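Local atomic coordinates of CpuTA1 (Curtobacterium pusillum, PDB entry 5K3W), a protein that belongs to the class IV aminotransferase family and binds pyridoxal-5'-phosphate. Residues T223-Q228 / Y252-A257; D218-T223 / G247-Y252; E259-E264 / A280-E285. All blocks are in the same frame, centred on the assembly; numbering follows the deposited sequence.

Contact 1: residues T223-Q228 / Y252-A257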
loop_
_atom_site.group_PDB
_atom_site.type_symbol
_atom_site.label_atom_id
_atom_site.label_comp_id
_atom_site.label_asym_id
_atom_site.label_seq_id
_atom_site.Cartn_x
_atom_site.Cartn_y
_atom_site.Cartn_z
ATOM N N THR A 223 16.261 18.670 -10.516
ATOM C CA THR A 223 15.501 17.582 -9.924
ATOM C C THR A 223 14.058 18.059 -9.840
ATOM O O THR A 223 13.833 19.253 -9.605
ATOM C CB THR A 223 16.015 17.186 -8.524
ATOM O OG1 THR A 223 15.646 15.832 -8.235
ATOM C CG2 THR A 223 15.411 18.084 -7.431
ATOM N N PRO A 224 13.072 17.182 -10.035
ATOM C CA PRO A 224 11.675 17.613 -9.887
ATOM C C PRO A 224 11.431 18.194 -8.503
ATOM O O PRO A 224 11.794 17.594 -7.489
ATOM C CB PRO A 224 10.872 16.318 -10.105
ATOM C CG PRO A 224 11.773 15.416 -10.904
ATOM C CD PRO A 224 13.186 15.769 -10.444
ATOM N N GLN A 225 10.813 19.375 -8.459
ATOM C CA GLN A 225 10.526 19.983 -7.168
ATOM C C GLN A 225 9.553 19.100 -6.383
ATOM O O GLN A 225 8.714 18.407 -6.954
ATOM C CB GLN A 225 9.999 21.408 -7.353
ATOM C CG GLN A 225 8.651 21.538 -8.034
ATOM C CD GLN A 225 8.226 22.997 -8.189
ATOM O OE1 GLN A 225 8.939 23.798 -8.793
ATOM N NE2 GLN A 225 7.072 23.345 -7.634
ATOM N N THR A 226 9.689 19.109 -5.059
ATOM C CA THR A 226 9.190 18.028 -4.214
ATOM C C THR A 226 7.812 18.299 -3.608
ATOM O O THR A 226 7.373 17.549 -2.730
ATOM C CB THR A 226 10.203 17.725 -3.097
ATOM O OG1 THR A 226 10.248 18.818 -2.169
ATOM C CG2 THR A 226 11.584 17.525 -3.682
ATOM N N ASP A 227 7.123 19.342 -4.044
ATOM C CA ASP A 227 5.700 19.449 -3.777
ATOM C C ASP A 227 4.846 18.778 -4.854
ATOM O O ASP A 227 3.619 18.831 -4.772
ATOM C CB ASP A 227 5.301 20.912 -3.636
ATOM C CG ASP A 227 5.574 21.713 -4.888
ATOM O OD1 ASP A 227 6.296 21.214 -5.778
ATOM O OD2 ASP A 227 5.085 22.856 -4.973
ATOM N N GLN A 228 5.461 18.133 -5.843
ATOM C CA GLN A 228 4.717 17.442 -6.890
ATOM C C GLN A 228 4.252 16.054 -6.450
ATOM O O GLN A 228 4.130 15.145 -7.277
ATOM C CB GLN A 228 5.571 17.335 -8.156
ATOM C CG GLN A 228 5.752 18.658 -8.895
ATOM C CD GLN A 228 6.798 18.577 -9.998
ATOM O OE1 GLN A 228 6.473 18.438 -11.183
ATOM N NE2 GLN A 228 8.062 18.670 -9.611
ATOM N N TYR A 252 15.603 23.150 -8.367
ATOM C CA TYR A 252 14.333 22.457 -8.228
ATOM C C TYR A 252 13.317 23.113 -9.149
ATOM O O TYR A 252 13.225 24.342 -9.199
ATOM C CB TYR A 252 13.822 22.514 -6.788
ATOM C CG TYR A 252 14.729 21.854 -5.778
ATOM C CD1 TYR A 252 15.770 22.556 -5.198
ATOM C CD2 TYR A 252 14.547 20.520 -5.405
ATOM C CE1 TYR A 252 16.610 21.956 -4.277
ATOM C CE2 TYR A 252 15.374 19.915 -4.485
ATOM C CZ TYR A 252 16.409 20.644 -3.918
ATOM O OH TYR A 252 17.250 20.077 -2.990
ATOM N N ARG A 253 12.548 22.302 -9.862
ATOM C CA ARG A 253 11.561 22.864 -10.772
ATOM C C ARG A 253 10.679 21.749 -11.313
ATOM O O ARG A 253 10.904 20.561 -11.054
ATOM C CB ARG A 253 12.241 23.615 -11.912
ATOM C CG ARG A 253 13.185 22.745 -12.684
ATOM C CD ARG A 253 12.957 22.890 -14.172
ATOM N NE ARG A 253 13.287 24.231 -14.638
ATOM C CZ ARG A 253 13.601 24.513 -15.896
ATOM N NH1 ARG A 253 13.627 23.540 -16.800
ATOM N NH2 ARG A 253 13.899 25.760 -16.248
ATOM N N ARG A 254 9.657 22.158 -12.055
ATOM C CA ARG A 254 8.866 21.223 -12.833
ATOM C C ARG A 254 9.605 20.885 -14.113
ATOM O O ARG A 254 10.061 21.776 -14.834
ATOM C CB ARG A 254 7.501 21.803 -13.157
ATOM C CG ARG A 254 6.738 22.132 -11.927
ATOM C CD ARG A 254 5.246 22.244 -12.170
ATOM N NE ARG A 254 4.659 22.771 -10.951
ATOM C CZ ARG A 254 4.787 24.037 -10.567
ATOM N NH1 ARG A 254 5.461 24.890 -11.337
ATOM N NH2 ARG A 254 4.238 24.446 -9.428
ATOM N N ILE A 255 9.714 19.595 -14.387
ATOM C CA ILE A 255 10.440 19.078 -15.528
ATOM C C ILE A 255 9.452 18.246 -16.333
ATOM O O ILE A 255 9.061 17.150 -15.914
ATOM C CB ILE A 255 11.648 18.248 -15.080
ATOM C CG1 ILE A 255 12.524 19.103 -14.154
ATOM C CG2 ILE A 255 12.416 17.694 -16.277
ATOM C CD1 ILE A 255 13.722 18.379 -13.571
ATOM N N SER A 256 9.016 18.770 -17.466
ATOM C CA SER A 256 8.126 17.993 -18.320
ATOM C C SER A 256 8.839 16.736 -18.812
ATOM O O SER A 256 10.068 16.699 -18.936
ATOM C CB SER A 256 7.664 18.831 -19.512
ATOM O OG SER A 256 8.693 18.918 -20.485
ATOM N N ALA A 257 8.056 15.691 -19.089
ATOM C CA ALA A 257 8.632 14.484 -19.678
ATOM C C ALA A 257 9.421 14.796 -20.946
ATOM O O ALA A 257 10.394 14.104 -21.257
ATOM C CB ALA A 257 7.533 13.462 -19.979
HETATM O O HOH W 1 8.441 17.548 -12.480
#
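The backbone N of Q225 donates to R253 O at 2.9 Å, carrying on the pairing of the parallel strands 220-224 and 250-253, which helix 234-245 connects in a beta-alpha-beta crossover. The same R253 O takes a CA-H...O contact from P224 CA at 3.3 Å. One step back, R253 N makes a weak bond to T223 O. T223 and Y252 lie side by side on one face of the sheet, and the T223 methyl CG2 approaches the Y252 ring obliquely, nearest to CD2 (3.3 Å). I255 turns its CD1 against the peptide link between T223 and P224, 3.8 Å from P224 N. Past the strand end, Q225 holds CG between its backbone N and carbonyl carbon (chi1 66°), which sends the extended chain along the R253 backbone. Its NE2 stops over one face of the R254 guanidinium, displaced toward the rim and 3.5 Å from R254 NH2, with the two planes 40° apart. That amide is held by D227, whose OD1 receives NE2 on its syn lone pair.

Further out, T223 OG1 bonds to V213 O and Y252 OH to Q236 of the connecting helix, while the T223 side chain lies about 9 Å from the bound pyridoxal-5'-phosphate. The turn after the strand is closed by Q228, whose NE2 meets a lone pair of Q225 O, in the carbonyl plane, at 2.7 Å. A water bonded by I255 N at 3.1 Å lies close to Q228 OE1, at a distance short enough to leave the details of that link doubtful.

Contact 2: residues D218-T223 / G247-Y252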
loop_
_atom_site.group_PDB
_atom_site.type_symbol
_atom_site.label_atom_id
_atom_site.label_comp_id
_atom_site.label_asym_id
_atom_site.label_seq_id
_atom_site.Cartn_x
_atom_site.Cartn_y
_atom_site.Cartn_z
ATOM N N ASP A 218 22.610 21.453 -19.948
ATOM C CA ASP A 218 23.151 22.800 -20.134
ATOM C C ASP A 218 23.925 23.238 -18.898
ATOM O O ASP A 218 23.745 24.342 -18.385
ATOM C CB ASP A 218 22.046 23.809 -20.461
ATOM C CG ASP A 218 21.231 23.418 -21.688
ATOM O OD1 ASP A 218 21.828 22.952 -22.689
ATOM O OD2 ASP A 218 19.987 23.579 -21.647
ATOM N N GLY A 219 24.785 22.354 -18.411
ATOM C CA GLY A 219 25.578 22.666 -17.244
ATOM C C GLY A 219 24.791 22.857 -15.963
ATOM O O GLY A 219 25.381 23.194 -14.934
ATOM N N VAL A 220 23.476 22.644 -15.985
ATOM C CA VAL A 220 22.639 22.799 -14.798
ATOM C C VAL A 220 22.151 21.432 -14.333
ATOM O O VAL A 220 21.769 20.578 -15.145
ATOM C CB VAL A 220 21.453 23.740 -15.058
ATOM C CG1 VAL A 220 20.627 23.885 -13.806
ATOM C CG2 VAL A 220 21.952 25.087 -15.508
ATOM N N VAL A 221 22.178 21.219 -13.021
ATOM C CA VAL A 221 21.732 19.973 -12.414
ATOM C C VAL A 221 20.393 20.252 -11.762
ATOM O O VAL A 221 20.300 21.110 -10.876
ATOM C CB VAL A 221 22.756 19.435 -11.407
ATOM C CG1 VAL A 221 22.190 18.265 -10.619
ATOM C CG2 VAL A 221 24.035 19.024 -12.137
ATOM N N ARG A 222 19.352 19.551 -12.223
ATOM C CA ARG A 222 17.970 19.775 -11.813
ATOM C C ARG A 222 17.356 18.497 -11.259
ATOM O O ARG A 222 17.826 17.385 -11.523
ATOM C CB ARG A 222 17.103 20.251 -12.984
ATOM C CG ARG A 222 17.670 21.365 -13.813
ATOM C CD ARG A 222 16.708 21.656 -14.937
ATOM N NE ARG A 222 16.654 23.073 -15.266
ATOM C CZ ARG A 222 17.240 23.610 -16.328
ATOM N NH1 ARG A 222 17.927 22.845 -17.173
ATOM N NH2 ARG A 222 17.133 24.915 -16.544
ATOM N N THR A 223 16.261 18.670 -10.516
ATOM C CA THR A 223 15.501 17.582 -9.924
ATOM C C THR A 223 14.058 18.059 -9.840
ATOM O O THR A 223 13.833 19.253 -9.605
ATOM C CB THR A 223 16.015 17.186 -8.524
ATOM O OG1 THR A 223 15.646 15.832 -8.235
ATOM C CG2 THR A 223 15.411 18.084 -7.431
ATOM N N GLY A 247 30.876 23.534 -8.662
ATOM C CA GLY A 247 30.492 24.688 -9.457
ATOM C C GLY A 247 29.280 24.539 -10.361
ATOM O O GLY A 247 28.994 25.464 -11.134
ATOM N N TYR A 248 28.552 23.430 -10.302
ATOM C CA TYR A 248 27.319 23.345 -11.074
ATOM C C TYR A 248 26.210 24.137 -10.389
ATOM O O TYR A 248 26.036 24.040 -9.173
ATOM C CB TYR A 248 26.857 21.905 -11.217
ATOM C CG TYR A 248 27.776 21.012 -12.001
ATOM C CD1 TYR A 248 28.947 20.517 -11.432
ATOM C CD2 TYR A 248 27.452 20.622 -13.299
ATOM C CE1 TYR A 248 29.780 19.673 -12.144
ATOM C CE2 TYR A 248 28.278 19.783 -14.013
ATOM C CZ TYR A 248 29.438 19.313 -13.434
ATOM O OH TYR A 248 30.256 18.478 -14.149
ATOM N N PRO A 249 25.434 24.907 -11.137
ATOM C CA PRO A 249 24.150 25.384 -10.600
ATOM C C PRO A 249 23.167 24.226 -10.457
ATOM O O PRO A 249 23.096 23.334 -11.308
ATOM C CB PRO A 249 23.665 26.396 -11.649
ATOM C CG PRO A 249 24.823 26.580 -12.607
ATOM C CD PRO A 249 25.675 25.358 -12.513
ATOM N N THR A 250 22.403 24.251 -9.370
ATOM C CA THR A 250 21.377 23.259 -9.102
ATOM C C THR A 250 20.019 23.939 -9.030
ATOM O O THR A 250 19.916 25.118 -8.695
ATOM C CB THR A 250 21.649 22.526 -7.792
ATOM O OG1 THR A 250 21.819 23.497 -6.765
ATOM C CG2 THR A 250 22.906 21.661 -7.901
ATOM N N GLU A 251 18.964 23.180 -9.317
ATOM C CA GLU A 251 17.655 23.792 -9.482
ATOM C C GLU A 251 16.559 22.770 -9.218
ATOM O O GLU A 251 16.602 21.659 -9.760
ATOM C CB GLU A 251 17.519 24.372 -10.890
ATOM C CG GLU A 251 16.306 25.246 -11.105
ATOM C CD GLU A 251 16.210 25.741 -12.539
ATOM O OE1 GLU A 251 17.264 25.824 -13.219
ATOM O OE2 GLU A 251 15.078 26.036 -12.987
ATOM N N TYR A 252 15.603 23.150 -8.367
ATOM C CA TYR A 252 14.333 22.457 -8.228
ATOM C C TYR A 252 13.317 23.113 -9.149
ATOM O O TYR A 252 13.225 24.342 -9.199
ATOM C CB TYR A 252 13.822 22.514 -6.788
ATOM C CG TYR A 252 14.729 21.854 -5.778
ATOM C CD1 TYR A 252 15.770 22.556 -5.198
ATOM C CD2 TYR A 252 14.547 20.520 -5.405
ATOM C CE1 TYR A 252 16.610 21.956 -4.277
ATOM C CE2 TYR A 252 15.374 19.915 -4.485
ATOM C CZ TYR A 252 16.409 20.644 -3.918
ATOM O OH TYR A 252 17.250 20.077 -2.990
#
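V221 and P249 set the pairing of the backbones: V221 N donates to P249 O at 2.9 Å. E251 lies opposite R222 and bonds to the residues flanking it, its N weakly to V221 O and its O accepting T223 N at 3.1 Å. CA-H...O contacts reach the same oxygens, the shortest from T250 CA to V221 O at 3.0 Å.

These are the parallel strands 220-224 and 250-253 of a beta-alpha-beta unit, the latter an outermost strand of a mixed sheet within the chain; helix 234-245 packs on the face that carries V221, T223 and T250.

Apolar contact on that side pairs V221 CG2 with Y248 CD2 (3.9 Å), a ring that also meets F243 of the helix edge-to-face. Elsewhere, P249 CG approaches V220 CG2 more loosely, at 4.3 Å.

Charge gathers on the other face. E251, its CG anti to the backbone N (chi1 -170°) and its chain extended, runs beside R222 and forms a salt bridge from OE1 to R222 NH2 at 3.4 Å. The carboxylate and guanidinium planes stand 65° apart, so this is no flat two-pronged pairing. E251 OE2 forms a second salt bridge with R253 NE, and V220 CG1 sits over the centre of one face of the R222 guanidinium.

Contact 3: residues E259-E264 / A280-E285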
loop_
_atom_site.group_PDB
_atom_site.type_symbol
_atom_site.label_atom_id
_atom_site.label_comp_id
_atom_site.label_asym_id
_atom_site.label_seq_id
_atom_site.Cartn_x
_atom_site.Cartn_y
_atom_site.Cartn_z
ATOM N N GLU A 259 11.295 17.622 -21.551
ATOM C CA GLU A 259 12.611 18.069 -21.109
ATOM C C GLU A 259 13.470 16.893 -20.657
ATOM O O GLU A 259 14.680 16.860 -20.908
ATOM C CB GLU A 259 12.466 19.096 -19.984
ATOM C CG GLU A 259 13.804 19.590 -19.455
ATOM C CD GLU A 259 13.673 20.674 -18.391
ATOM O OE1 GLU A 259 14.603 20.807 -17.564
ATOM O OE2 GLU A 259 12.648 21.390 -18.380
ATOM N N LEU A 260 12.857 15.907 -20.009
ATOM C CA LEU A 260 13.596 14.737 -19.536
ATOM C C LEU A 260 14.304 14.002 -20.679
ATOM O O LEU A 260 15.434 13.524 -20.515
ATOM C CB LEU A 260 12.621 13.816 -18.811
ATOM C CG LEU A 260 13.050 12.659 -17.934
ATOM C CD1 LEU A 260 13.624 13.193 -16.646
ATOM C CD2 LEU A 260 11.815 11.786 -17.683
ATOM N N ARG A 261 13.646 13.887 -21.841
ATOM C CA ARG A 261 14.253 13.233 -22.998
ATOM C C ARG A 261 15.468 13.987 -23.508
ATOM O O ARG A 261 16.414 13.368 -24.004
ATOM C CB ARG A 261 13.247 13.117 -24.142
ATOM C CG ARG A 261 11.871 12.714 -23.720
ATOM C CD ARG A 261 11.705 11.217 -23.788
ATOM N NE ARG A 261 10.397 10.797 -23.294
ATOM C CZ ARG A 261 10.076 9.537 -23.028
ATOM N NH1 ARG A 261 10.973 8.574 -23.204
ATOM N NH2 ARG A 261 8.862 9.239 -22.575
ATOM N N ASP A 262 15.441 15.317 -23.443
ATOM C CA ASP A 262 16.503 16.153 -23.985
ATOM C C ASP A 262 17.661 16.344 -23.022
ATOM O O ASP A 262 18.557 17.141 -23.310
ATOM C CB ASP A 262 15.953 17.524 -24.383
ATOM C CG ASP A 262 14.808 17.428 -25.380
ATOM O OD1 ASP A 262 14.823 16.514 -26.239
ATOM O OD2 ASP A 262 13.893 18.275 -25.304
ATOM N N ALA A 263 17.666 15.642 -21.895
ATOM C CA ALA A 263 18.717 15.826 -20.907
ATOM C C ALA A 263 20.041 15.255 -21.406
ATOM O O ALA A 263 20.078 14.337 -22.229
ATOM C CB ALA A 263 18.326 15.161 -19.590
ATOM N N GLU A 264 21.141 15.809 -20.899
ATOM C CA GLU A 264 22.448 15.297 -21.294
ATOM C C GLU A 264 22.814 14.040 -20.522
ATOM O O GLU A 264 23.442 13.135 -21.077
ATOM C CB GLU A 264 23.518 16.367 -21.097
ATOM C CG GLU A 264 23.607 17.329 -22.255
ATOM C CD GLU A 264 23.906 18.738 -21.812
ATOM O OE1 GLU A 264 24.723 18.912 -20.876
ATOM O OE2 GLU A 264 23.306 19.671 -22.395
ATOM N N ALA A 280 19.922 4.148 -20.714
ATOM C CA ALA A 280 18.856 4.233 -21.698
ATOM C C ALA A 280 17.556 4.590 -20.988
ATOM O O ALA A 280 17.280 4.116 -19.881
ATOM C CB ALA A 280 18.714 2.919 -22.486
ATOM N N LEU A 281 16.771 5.444 -21.622
ATOM C CA LEU A 281 15.451 5.799 -21.123
ATOM C C LEU A 281 14.478 5.533 -22.261
ATOM O O LEU A 281 14.539 6.196 -23.300
ATOM C CB LEU A 281 15.396 7.254 -20.665
ATOM C CG LEU A 281 14.046 7.674 -20.077
ATOM C CD1 LEU A 281 13.771 6.856 -18.823
ATOM C CD2 LEU A 281 13.966 9.193 -19.795
ATOM N N ASP A 282 13.609 4.545 -22.077
ATOM C CA ASP A 282 12.692 4.130 -23.129
ATOM C C ASP A 282 13.451 3.835 -24.420
ATOM O O ASP A 282 13.038 4.215 -25.516
ATOM C CB ASP A 282 11.617 5.187 -23.354
ATOM C CG ASP A 282 10.690 5.334 -22.168
ATOM O OD1 ASP A 282 10.422 4.318 -21.476
ATOM O OD2 ASP A 282 10.223 6.469 -21.934
ATOM N N ASP A 283 14.588 3.166 -24.288
ATOM C CA ASP A 283 15.399 2.709 -25.414
ATOM C C ASP A 283 16.092 3.832 -26.188
ATOM O O ASP A 283 16.824 3.535 -27.143
ATOM C CB ASP A 283 14.578 1.864 -26.393
ATOM C CG ASP A 283 14.078 0.576 -25.762
ATOM O OD1 ASP A 283 14.894 -0.132 -25.124
ATOM O OD2 ASP A 283 12.865 0.283 -25.887
ATOM N N ARG A 284 15.896 5.101 -25.823
ATOM C CA ARG A 284 16.823 6.136 -26.254
ATOM C C ARG A 284 18.077 6.041 -25.394
ATOM O O ARG A 284 17.982 5.922 -24.170
ATOM C CB ARG A 284 16.195 7.527 -26.146
ATOM C CG ARG A 284 17.231 8.653 -26.186
ATOM C CD ARG A 284 16.605 10.052 -26.308
ATOM N NE ARG A 284 16.158 10.339 -27.671
ATOM C CZ ARG A 284 14.884 10.338 -28.050
ATOM N NH1 ARG A 284 14.570 10.604 -29.316
ATOM N NH2 ARG A 284 13.924 10.080 -27.157
ATOM N N GLU A 285 19.248 6.055 -26.036
ATOM C CA GLU A 285 20.515 5.951 -25.321
ATOM C C GLU A 285 20.915 7.287 -24.722
ATOM O O GLU A 285 20.662 8.351 -25.291
ATOM C CB GLU A 285 21.646 5.487 -26.235
ATOM C CG GLU A 285 21.219 4.527 -27.328
ATOM C CD GLU A 285 21.572 3.093 -27.009
ATOM O OE1 GLU A 285 21.794 2.775 -25.821
ATOM O OE2 GLU A 285 21.643 2.293 -27.956
HETATM O O HOH W 2 13.894 8.951 -23.731
#
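R261, in the last turn of helix 257-261, reaches across to D282 and forms a salt bridge with a single carboxylate oxygen. R261 NH1 donates to D282 OD2 at 2.6 Å, arriving on the anti lone pair and tilted only slightly from the guanidinium plane, while R261 NH2 adds a weak bond to the same atom at 3.2 Å. The guanidinium and carboxylate planes are 34° apart, and a sharp bend of the arginine chain at chi2 (-92°) directs the group to the aspartate. D282 OD2 is also hydrogen-bonded to T153 OG1 of strand 149-155.

A water adds a second polar link. Lying at the guanidinium edge, it accepts from R261 NH1 at 3.0 Å and donates to L281 O at 2.9 Å. That carbonyl also receives R284 N at 3.1 Å, one of two backbone bonds that close the tight hairpin of strands 280-281 and 284-285 around a type I' turn, with D282 and D283 at its corners.

Apolar packing lies deeper. The side chains of L260 and L281 cross at about a right angle, CD2 to CD2 at 4.0 Å, and both also touch I197 of strand 195-199. Nearer the surface, the R284 chain packs by its CD against R261 O at 4.0 Å, an oxygen that accepts a bond from Y286 OH.

With R261 and T153 both bonded to D282 OD2, the aspartate is probably kept ionised, and its negative charge would help offset the proximity of the R261 and R284 guanidinium groups.

Following the chain from the N terminus, the first segments reached are those of 218-228; the chain then runs through helix 234-245 and returns as 247-257. Contacts 2 and 1 both close this beta-alpha-beta loop. Their segments alternate along the sequence, so they cross; they share T223 and Y252, contact 2 pairing the starts of the strands and contact 1 their ends. After a short link the chain enters helix 257-261, and contact 3 follows in series, closing the shorter excursion through strands 265-270 and 274-278 and bringing the helix to the hairpin of a second mixed sheet. E259 joins the regions by a salt bridge to R253 of contact 1, and E264 probably bonds to the D218 backbone of contact 2.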